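PDB 1XM7: calcineurin-like phosphoesterase domain-containing protein from Aquifex aeolicus, which is of unknown function but belongs to the calcineurin-like phosphoesterases and so probably acts as a hydrolase. Local coordinates for residues 7-17 with 25-34. Sequence-based numbering, arbitrary orientation.
Sequences ISDTHFYHENI and RFKGFEIVIL
Arg25 and the first turns of helix 29-38 clamp the Asp-Thr-His loop that follows the first strand of this calcineurin-like phosphoesterase domain, the D-x-H motif of the family. The guanidinium holds two consecutive carbonyls: NH2 reaches Asp9 O at 2.7 Å, almost straight down the C=O direction and in the guanidinium plane, while NH1 gives Thr10 O a longer bond of 3.2 Å from above that carbonyl's plane. CD1 of Ile17 lies over one guanidinium face, 3.7 Å from Arg25 NE, and NE itself is salt-bridged to Glu172. An alanine here is likely to leave both carbonyls without these donors, Glu172 without this salt bridge and Ile17 CD1 without the guanidinium face it covers. The type II turn 11-14, which starts at the motif's His11, meets the start of the helix. Glu30, its chain bent at chi2 (94°), brings OE2 to accept a hydrogen bond from Tyr13 N at 2.9 Å, and its CG abuts the edge of the Phe12 ring, 3.5 Å from CD1. On the Phe29 ring, CZ is 3.6 Å from His11 O, which lies at the ring edge, and CE2 is 4.0 Å from Ile17 CG2. Phe12 CZ continues the apolar seam to Leu34 CD2 at 3.7 Å, and Ile33 CG2 lies between Phe12 CZ and Ile7 CD1. Such a loop, leading from strand 4-7 into the short helix 17-20, is typical of the metallophosphoesterase fold, where its Asp and His usually serve the metal site.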
ATOM      1  N   ILE A   7      -2.026  -1.042  -3.392  1.00 28.09           N
ATOM      2  CA  ILE A   7      -1.619   0.347  -3.468  1.00 27.41           C
ATOM      3  C   ILE A   7      -1.328   0.782  -2.048  1.00 27.97           C
ATOM      4  O   ILE A   7      -1.844   0.184  -1.102  1.00 28.94           O
ATOM      5  CB  ILE A   7      -2.784   1.178  -4.024  1.00 27.86           C
ATOM      6  CG1 ILE A   7      -2.320   2.591  -4.401  1.00 28.61           C
ATOM      7  CG2 ILE A   7      -3.934   1.180  -3.003  1.00 26.21           C
ATOM      8  CD1 ILE A   7      -3.337   3.340  -5.280  1.00 23.66           C
ATOM      9  N   SER A   8      -0.505   1.807  -1.884  1.00 26.83           N
ATOM     10  CA  SER A   8      -0.211   2.278  -0.542  1.00 29.51           C
ATOM     11  C   SER A   8       0.425   3.653  -0.536  1.00 29.50           C
ATOM     12  O   SER A   8       0.872   4.145  -1.568  1.00 31.66           O
ATOM     13  CB  SER A   8       0.706   1.295   0.180  1.00 29.39           C
ATOM     14  OG  SER A   8       1.970   1.282  -0.435  1.00 32.31           O
ATOM     15  N   ASP A   9       0.458   4.265   0.641  1.00 28.44           N
ATOM     16  CA  ASP A   9       1.041   5.586   0.819  1.00 27.55           C
ATOM     17  C   ASP A   9       0.366   6.622  -0.056  1.00 27.57           C
ATOM     18  O   ASP A   9       1.036   7.428  -0.704  1.00 27.60           O
ATOM     19  CB  ASP A   9       2.533   5.549   0.512  1.00 25.44           C
ATOM     20  CG  ASP A   9       3.244   4.481   1.291  1.00 25.44           C
ATOM     21  OD1 ASP A   9       3.316   3.335   0.809  1.00 28.63           O
ATOM     22  OD2 ASP A   9       3.707   4.773   2.404  1.00 25.73           O
ATOM     23  N   THR A  10      -0.963   6.603  -0.057  1.00 26.94           N
ATOM     24  CA  THR A  10      -1.734   7.541  -0.853  1.00 26.47           C
ATOM     25  C   THR A  10      -1.653   8.962  -0.293  1.00 27.79           C
ATOM     26  O   THR A  10      -1.714   9.943  -1.047  1.00 27.32           O
ATOM     27  CB  THR A  10      -3.187   7.082  -0.941  1.00 24.78           C
ATOM     28  OG1 THR A  10      -3.633   6.669   0.352  1.00 25.61           O
ATOM     29  CG2 THR A  10      -3.302   5.909  -1.891  1.00 25.09           C
ATOM     30  N   HIS A  11      -1.494   9.065   1.025  1.00 28.41           N
ATOM     31  CA  HIS A  11      -1.381  10.356   1.690  1.00 29.11           C
ATOM     32  C   HIS A  11      -2.448  11.352   1.245  1.00 30.11           C
ATOM     33  O   HIS A  11      -2.147  12.525   0.994  1.00 31.19           O
ATOM     34  CB  HIS A  11       0.002  10.970   1.439  1.00 30.01           C
ATOM     35  CG  HIS A  11       1.086  10.428   2.324  1.00 32.40           C
ATOM     36  ND1 HIS A  11       1.713   9.223   2.090  1.00 33.68           N
ATOM     37  CD2 HIS A  11       1.653  10.933   3.447  1.00 32.26           C
ATOM     38  CE1 HIS A  11       2.617   9.008   3.029  1.00 32.06           C
ATOM     39  NE2 HIS A  11       2.600  10.030   3.864  1.00 32.82           N
ATOM     40  N   PHE A  12      -3.689  10.893   1.138  1.00 29.19           N
ATOM     41  CA  PHE A  12      -4.768  11.781   0.736  1.00 28.26           C
ATOM     42  C   PHE A  12      -4.779  12.979   1.665  1.00 28.08           C
ATOM     43  O   PHE A  12      -4.708  12.829   2.877  1.00 27.72           O
ATOM     44  CB  PHE A  12      -6.120  11.075   0.815  1.00 26.53           C
ATOM     45  CG  PHE A  12      -6.333  10.040  -0.248  1.00 25.44           C
ATOM     46  CD1 PHE A  12      -6.266  10.383  -1.594  1.00 25.95           C
ATOM     47  CD2 PHE A  12      -6.652   8.731   0.095  1.00 25.59           C
ATOM     48  CE1 PHE A  12      -6.520   9.438  -2.586  1.00 24.83           C
ATOM     49  CE2 PHE A  12      -6.909   7.777  -0.888  1.00 23.67           C
ATOM     50  CZ  PHE A  12      -6.844   8.131  -2.231  1.00 24.26           C
ATOM     51  N   TYR A  13      -4.854  14.169   1.080  1.00 29.30           N
ATOM     52  CA  TYR A  13      -4.896  15.410   1.836  1.00 29.85           C
ATOM     53  C   TYR A  13      -3.585  15.835   2.463  1.00 31.01           C
ATOM     54  O   TYR A  13      -3.542  16.827   3.188  1.00 32.10           O
ATOM     55  CB  TYR A  13      -5.982  15.342   2.911  1.00 27.43           C
ATOM     56  CG  TYR A  13      -7.386  15.414   2.353  1.00 27.67           C
ATOM     57  CD1 TYR A  13      -8.252  14.323   2.432  1.00 26.94           C
ATOM     58  CD2 TYR A  13      -7.852  16.578   1.750  1.00 28.74           C
ATOM     59  CE1 TYR A  13      -9.546  14.397   1.927  1.00 27.42           C
ATOM     60  CE2 TYR A  13      -9.141  16.661   1.241  1.00 27.81           C
ATOM     61  CZ  TYR A  13      -9.978  15.572   1.332  1.00 28.09           C
ATOM     62  OH  TYR A  13     -11.237  15.660   0.805  1.00 29.98           O
ATOM     63  N   HIS A  14      -2.515  15.092   2.211  1.00 33.08           N
ATOM     64  CA  HIS A  14      -1.224  15.496   2.758  1.00 34.51           C
ATOM     65  C   HIS A  14      -0.586  16.467   1.763  1.00 36.17           C
ATOM     66  O   HIS A  14       0.407  16.161   1.089  1.00 36.36           O
ATOM     67  CB  HIS A  14      -0.290  14.311   2.987  1.00 33.67           C
ATOM     68  CG  HIS A  14       0.939  14.677   3.764  1.00 33.71           C
ATOM     69  ND1 HIS A  14       1.998  13.813   3.948  1.00 31.62           N
ATOM     70  CD2 HIS A  14       1.275  15.826   4.400  1.00 32.15           C
ATOM     71  CE1 HIS A  14       2.933  14.416   4.660  1.00 29.93           C
ATOM     72  NE2 HIS A  14       2.519  15.636   4.947  1.00 31.07           N
ATOM     73  N   GLU A  15      -1.199  17.640   1.693  1.00 37.42           N
ATOM     74  CA  GLU A  15      -0.818  18.739   0.815  1.00 39.41           C
ATOM     75  C   GLU A  15       0.674  19.043   0.822  1.00 38.37           C
ATOM     76  O   GLU A  15       1.250  19.357  -0.212  1.00 39.39           O
ATOM     77  CB  GLU A  15      -1.610  19.962   1.261  1.00 41.91           C
ATOM     78  CG  GLU A  15      -1.541  21.203   0.415  1.00 47.70           C
ATOM     79  CD  GLU A  15      -2.416  22.306   1.024  1.00 53.43           C
ATOM     80  OE1 GLU A  15      -2.037  22.858   2.090  1.00 56.01           O
ATOM     81  OE2 GLU A  15      -3.499  22.603   0.456  1.00 54.65           O
ATOM     82  N   ASN A  16       1.288  18.936   1.996  1.00 37.03           N
ATOM     83  CA  ASN A  16       2.702  19.236   2.174  1.00 35.66           C
ATOM     84  C   ASN A  16       3.665  18.268   1.512  1.00 36.30           C
ATOM     85  O   ASN A  16       4.828  18.603   1.274  1.00 37.55           O
ATOM     86  CB  ASN A  16       3.009  19.324   3.669  1.00 35.85           C
ATOM     87  CG  ASN A  16       4.135  20.286   3.973  1.00 36.96           C
ATOM     88  OD1 ASN A  16       4.247  21.343   3.343  1.00 39.93           O
ATOM     89  ND2 ASN A  16       4.964  19.943   4.954  1.00 37.23           N
ATOM     90  N   ILE A  17       3.191  17.068   1.209  1.00 36.11           N
ATOM     91  CA  ILE A  17       4.050  16.075   0.583  1.00 36.69           C
ATOM     92  C   ILE A  17       4.454  16.514  -0.823  1.00 37.56           C
ATOM     93  O   ILE A  17       5.378  15.955  -1.416  1.00 38.54           O
ATOM     94  CB  ILE A  17       3.353  14.687   0.535  1.00 36.49           C
ATOM     95  CG1 ILE A  17       4.405  13.596   0.348  1.00 34.34           C
ATOM     96  CG2 ILE A  17       2.326  14.641  -0.589  1.00 34.28           C
ATOM     97  CD1 ILE A  17       3.904  12.212   0.622  1.00 32.70           C
ATOM     98  N   ARG A  25       5.510  14.074  -6.155  1.00 39.84           N
ATOM     99  CA  ARG A  25       4.213  14.618  -5.770  1.00 38.90           C
ATOM    100  C   ARG A  25       3.942  15.970  -6.430  1.00 38.72           C
ATOM    101  O   ARG A  25       4.832  16.813  -6.566  1.00 38.86           O
ATOM    102  CB  ARG A  25       4.125  14.745  -4.247  1.00 38.85           C
ATOM    103  CG  ARG A  25       4.256  13.421  -3.500  1.00 36.83           C
ATOM    104  CD  ARG A  25       2.983  12.579  -3.546  1.00 36.12           C
ATOM    105  NE  ARG A  25       3.162  11.303  -2.848  1.00 35.34           N
ATOM    106  CZ  ARG A  25       2.175  10.515  -2.424  1.00 34.25           C
ATOM    107  NH1 ARG A  25       0.906  10.852  -2.616  1.00 32.61           N
ATOM    108  NH2 ARG A  25       2.462   9.380  -1.800  1.00 33.51           N
ATOM    109  N   PHE A  26       2.687  16.164  -6.814  1.00 38.39           N
ATOM    110  CA  PHE A  26       2.240  17.365  -7.500  1.00 37.21           C
ATOM    111  C   PHE A  26       0.814  17.656  -7.077  1.00 36.99           C
ATOM    112  O   PHE A  26       0.094  16.750  -6.665  1.00 37.61           O
ATOM    113  CB  PHE A  26       2.247  17.079  -8.984  1.00 36.76           C
ATOM    114  CG  PHE A  26       1.453  15.857  -9.341  1.00 37.75           C
ATOM    115  CD1 PHE A  26       0.066  15.926  -9.488  1.00 36.89           C
ATOM    116  CD2 PHE A  26       2.081  14.618  -9.472  1.00 38.02           C
ATOM    117  CE1 PHE A  26      -0.684  14.776  -9.757  1.00 37.67           C
ATOM    118  CE2 PHE A  26       1.335  13.455  -9.744  1.00 37.29           C
ATOM    119  CZ  PHE A  26      -0.047  13.537  -9.886  1.00 37.16           C
ATOM    120  N   LYS A  27       0.395  18.909  -7.210  1.00 36.40           N
ATOM    121  CA  LYS A  27      -0.962  19.288  -6.846  1.00 36.83           C
ATOM    122  C   LYS A  27      -2.003  18.478  -7.640  1.00 36.94           C
ATOM    123  O   LYS A  27      -1.877  18.292  -8.849  1.00 36.42           O
ATOM    124  CB  LYS A  27      -1.169  20.783  -7.078  1.00 37.39           C
ATOM    125  CG  LYS A  27      -2.529  21.272  -6.613  1.00 41.52           C
ATOM    126  CD  LYS A  27      -2.634  22.793  -6.622  1.00 43.80           C
ATOM    127  CE  LYS A  27      -3.953  23.246  -5.996  1.00 46.43           C
ATOM    128  NZ  LYS A  27      -4.223  22.586  -4.671  1.00 47.85           N
ATOM    129  N   GLY A  28      -3.025  17.988  -6.947  1.00 36.33           N
ATOM    130  CA  GLY A  28      -4.047  17.202  -7.611  1.00 34.52           C
ATOM    131  C   GLY A  28      -3.689  15.733  -7.766  1.00 33.72           C
ATOM    132  O   GLY A  28      -4.169  15.076  -8.693  1.00 34.02           O
ATOM    133  N   PHE A  29      -2.860  15.200  -6.870  1.00 33.04           N
ATOM    134  CA  PHE A  29      -2.475  13.793  -6.967  1.00 32.50           C
ATOM    135  C   PHE A  29      -3.566  12.879  -6.435  1.00 32.31           C
ATOM    136  O   PHE A  29      -3.624  11.707  -6.793  1.00 32.31           O
ATOM    137  CB  PHE A  29      -1.155  13.532  -6.229  1.00 31.19           C
ATOM    138  CG  PHE A  29      -1.215  13.816  -4.761  1.00 31.57           C
ATOM    139  CD1 PHE A  29      -1.749  12.879  -3.875  1.00 32.40           C
ATOM    140  CD2 PHE A  29      -0.759  15.032  -4.259  1.00 31.51           C
ATOM    141  CE1 PHE A  29      -1.837  13.145  -2.506  1.00 33.21           C
ATOM    142  CE2 PHE A  29      -0.837  15.317  -2.897  1.00 33.26           C
ATOM    143  CZ  PHE A  29      -1.381  14.367  -2.012  1.00 33.31           C
ATOM    144  N   GLU A  30      -4.435  13.409  -5.580  1.00 33.61           N
ATOM    145  CA  GLU A  30      -5.523  12.599  -5.047  1.00 33.62           C
ATOM    146  C   GLU A  30      -6.433  12.212  -6.205  1.00 34.70           C
ATOM    147  O   GLU A  30      -6.817  11.048  -6.342  1.00 36.76           O
ATOM    148  CB  GLU A  30      -6.327  13.367  -3.989  1.00 34.15           C
ATOM    149  CG  GLU A  30      -5.576  13.615  -2.689  1.00 34.08           C
ATOM    150  CD  GLU A  30      -4.883  14.968  -2.639  1.00 33.48           C
ATOM    151  OE1 GLU A  30      -4.454  15.479  -3.704  1.00 31.42           O
ATOM    152  OE2 GLU A  30      -4.760  15.511  -1.520  1.00 32.43           O
ATOM    153  N   ILE A  31      -6.765  13.190  -7.045  1.00 32.79           N
ATOM    154  CA  ILE A  31      -7.630  12.955  -8.192  1.00 34.03           C
ATOM    155  C   ILE A  31      -7.007  11.941  -9.140  1.00 34.43           C
ATOM    156  O   ILE A  31      -7.706  11.104  -9.708  1.00 36.24           O
ATOM    157  CB  ILE A  31      -7.908  14.273  -8.976  1.00 35.83           C
ATOM    158  CG1 ILE A  31      -9.371  14.688  -8.831  1.00 37.61           C
ATOM    159  CG2 ILE A  31      -7.633  14.078 -10.466  1.00 38.07           C
ATOM    160  CD1 ILE A  31      -9.828  14.850  -7.419  1.00 37.72           C
ATOM    161  N   VAL A  32      -5.697  12.017  -9.325  1.00 32.56           N
ATOM    162  CA  VAL A  32      -5.027  11.089 -10.222  1.00 31.62           C
ATOM    163  C   VAL A  32      -5.088   9.670  -9.694  1.00 31.54           C
ATOM    164  O   VAL A  32      -5.351   8.735 -10.447  1.00 31.97           O
ATOM    165  CB  VAL A  32      -3.567  11.482 -10.426  1.00 32.40           C
ATOM    166  CG1 VAL A  32      -2.818  10.367 -11.141  1.00 29.83           C
ATOM    167  CG2 VAL A  32      -3.501  12.782 -11.219  1.00 30.60           C
ATOM    168  N   ILE A  33      -4.844   9.509  -8.400  1.00 30.97           N
ATOM    169  CA  ILE A  33      -4.889   8.190  -7.772  1.00 30.11           C
ATOM    170  C   ILE A  33      -6.294   7.605  -7.865  1.00 29.55           C
ATOM    171  O   ILE A  33      -6.474   6.470  -8.297  1.00 30.73           O
ATOM    172  CB  ILE A  33      -4.498   8.258  -6.273  1.00 29.73           C
ATOM    173  CG1 ILE A  33      -2.987   8.477  -6.126  1.00 28.29           C
ATOM    174  CG2 ILE A  33      -4.951   6.983  -5.563  1.00 27.18           C
ATOM    175  CD1 ILE A  33      -2.546   8.793  -4.694  1.00 27.41           C
ATOM    176  N   LEU A  34      -7.280   8.385  -7.436  1.00 29.29           N
ATOM    177  CA  LEU A  34      -8.677   7.960  -7.467  1.00 30.43           C
ATOM    178  C   LEU A  34      -9.137   7.625  -8.884  1.00 30.31           C
ATOM    179  O   LEU A  34      -9.975   6.748  -9.088  1.00 29.36           O
ATOM    180  CB  LEU A  34      -9.567   9.057  -6.885  1.00 29.54           C
ATOM    181  CG  LEU A  34      -9.340   9.331  -5.393  1.00 29.96           C
ATOM    182  CD1 LEU A  34     -10.171  10.535  -4.950  1.00 26.46           C
ATOM    183  CD2 LEU A  34      -9.705   8.085  -4.586  1.00 27.29           C
TER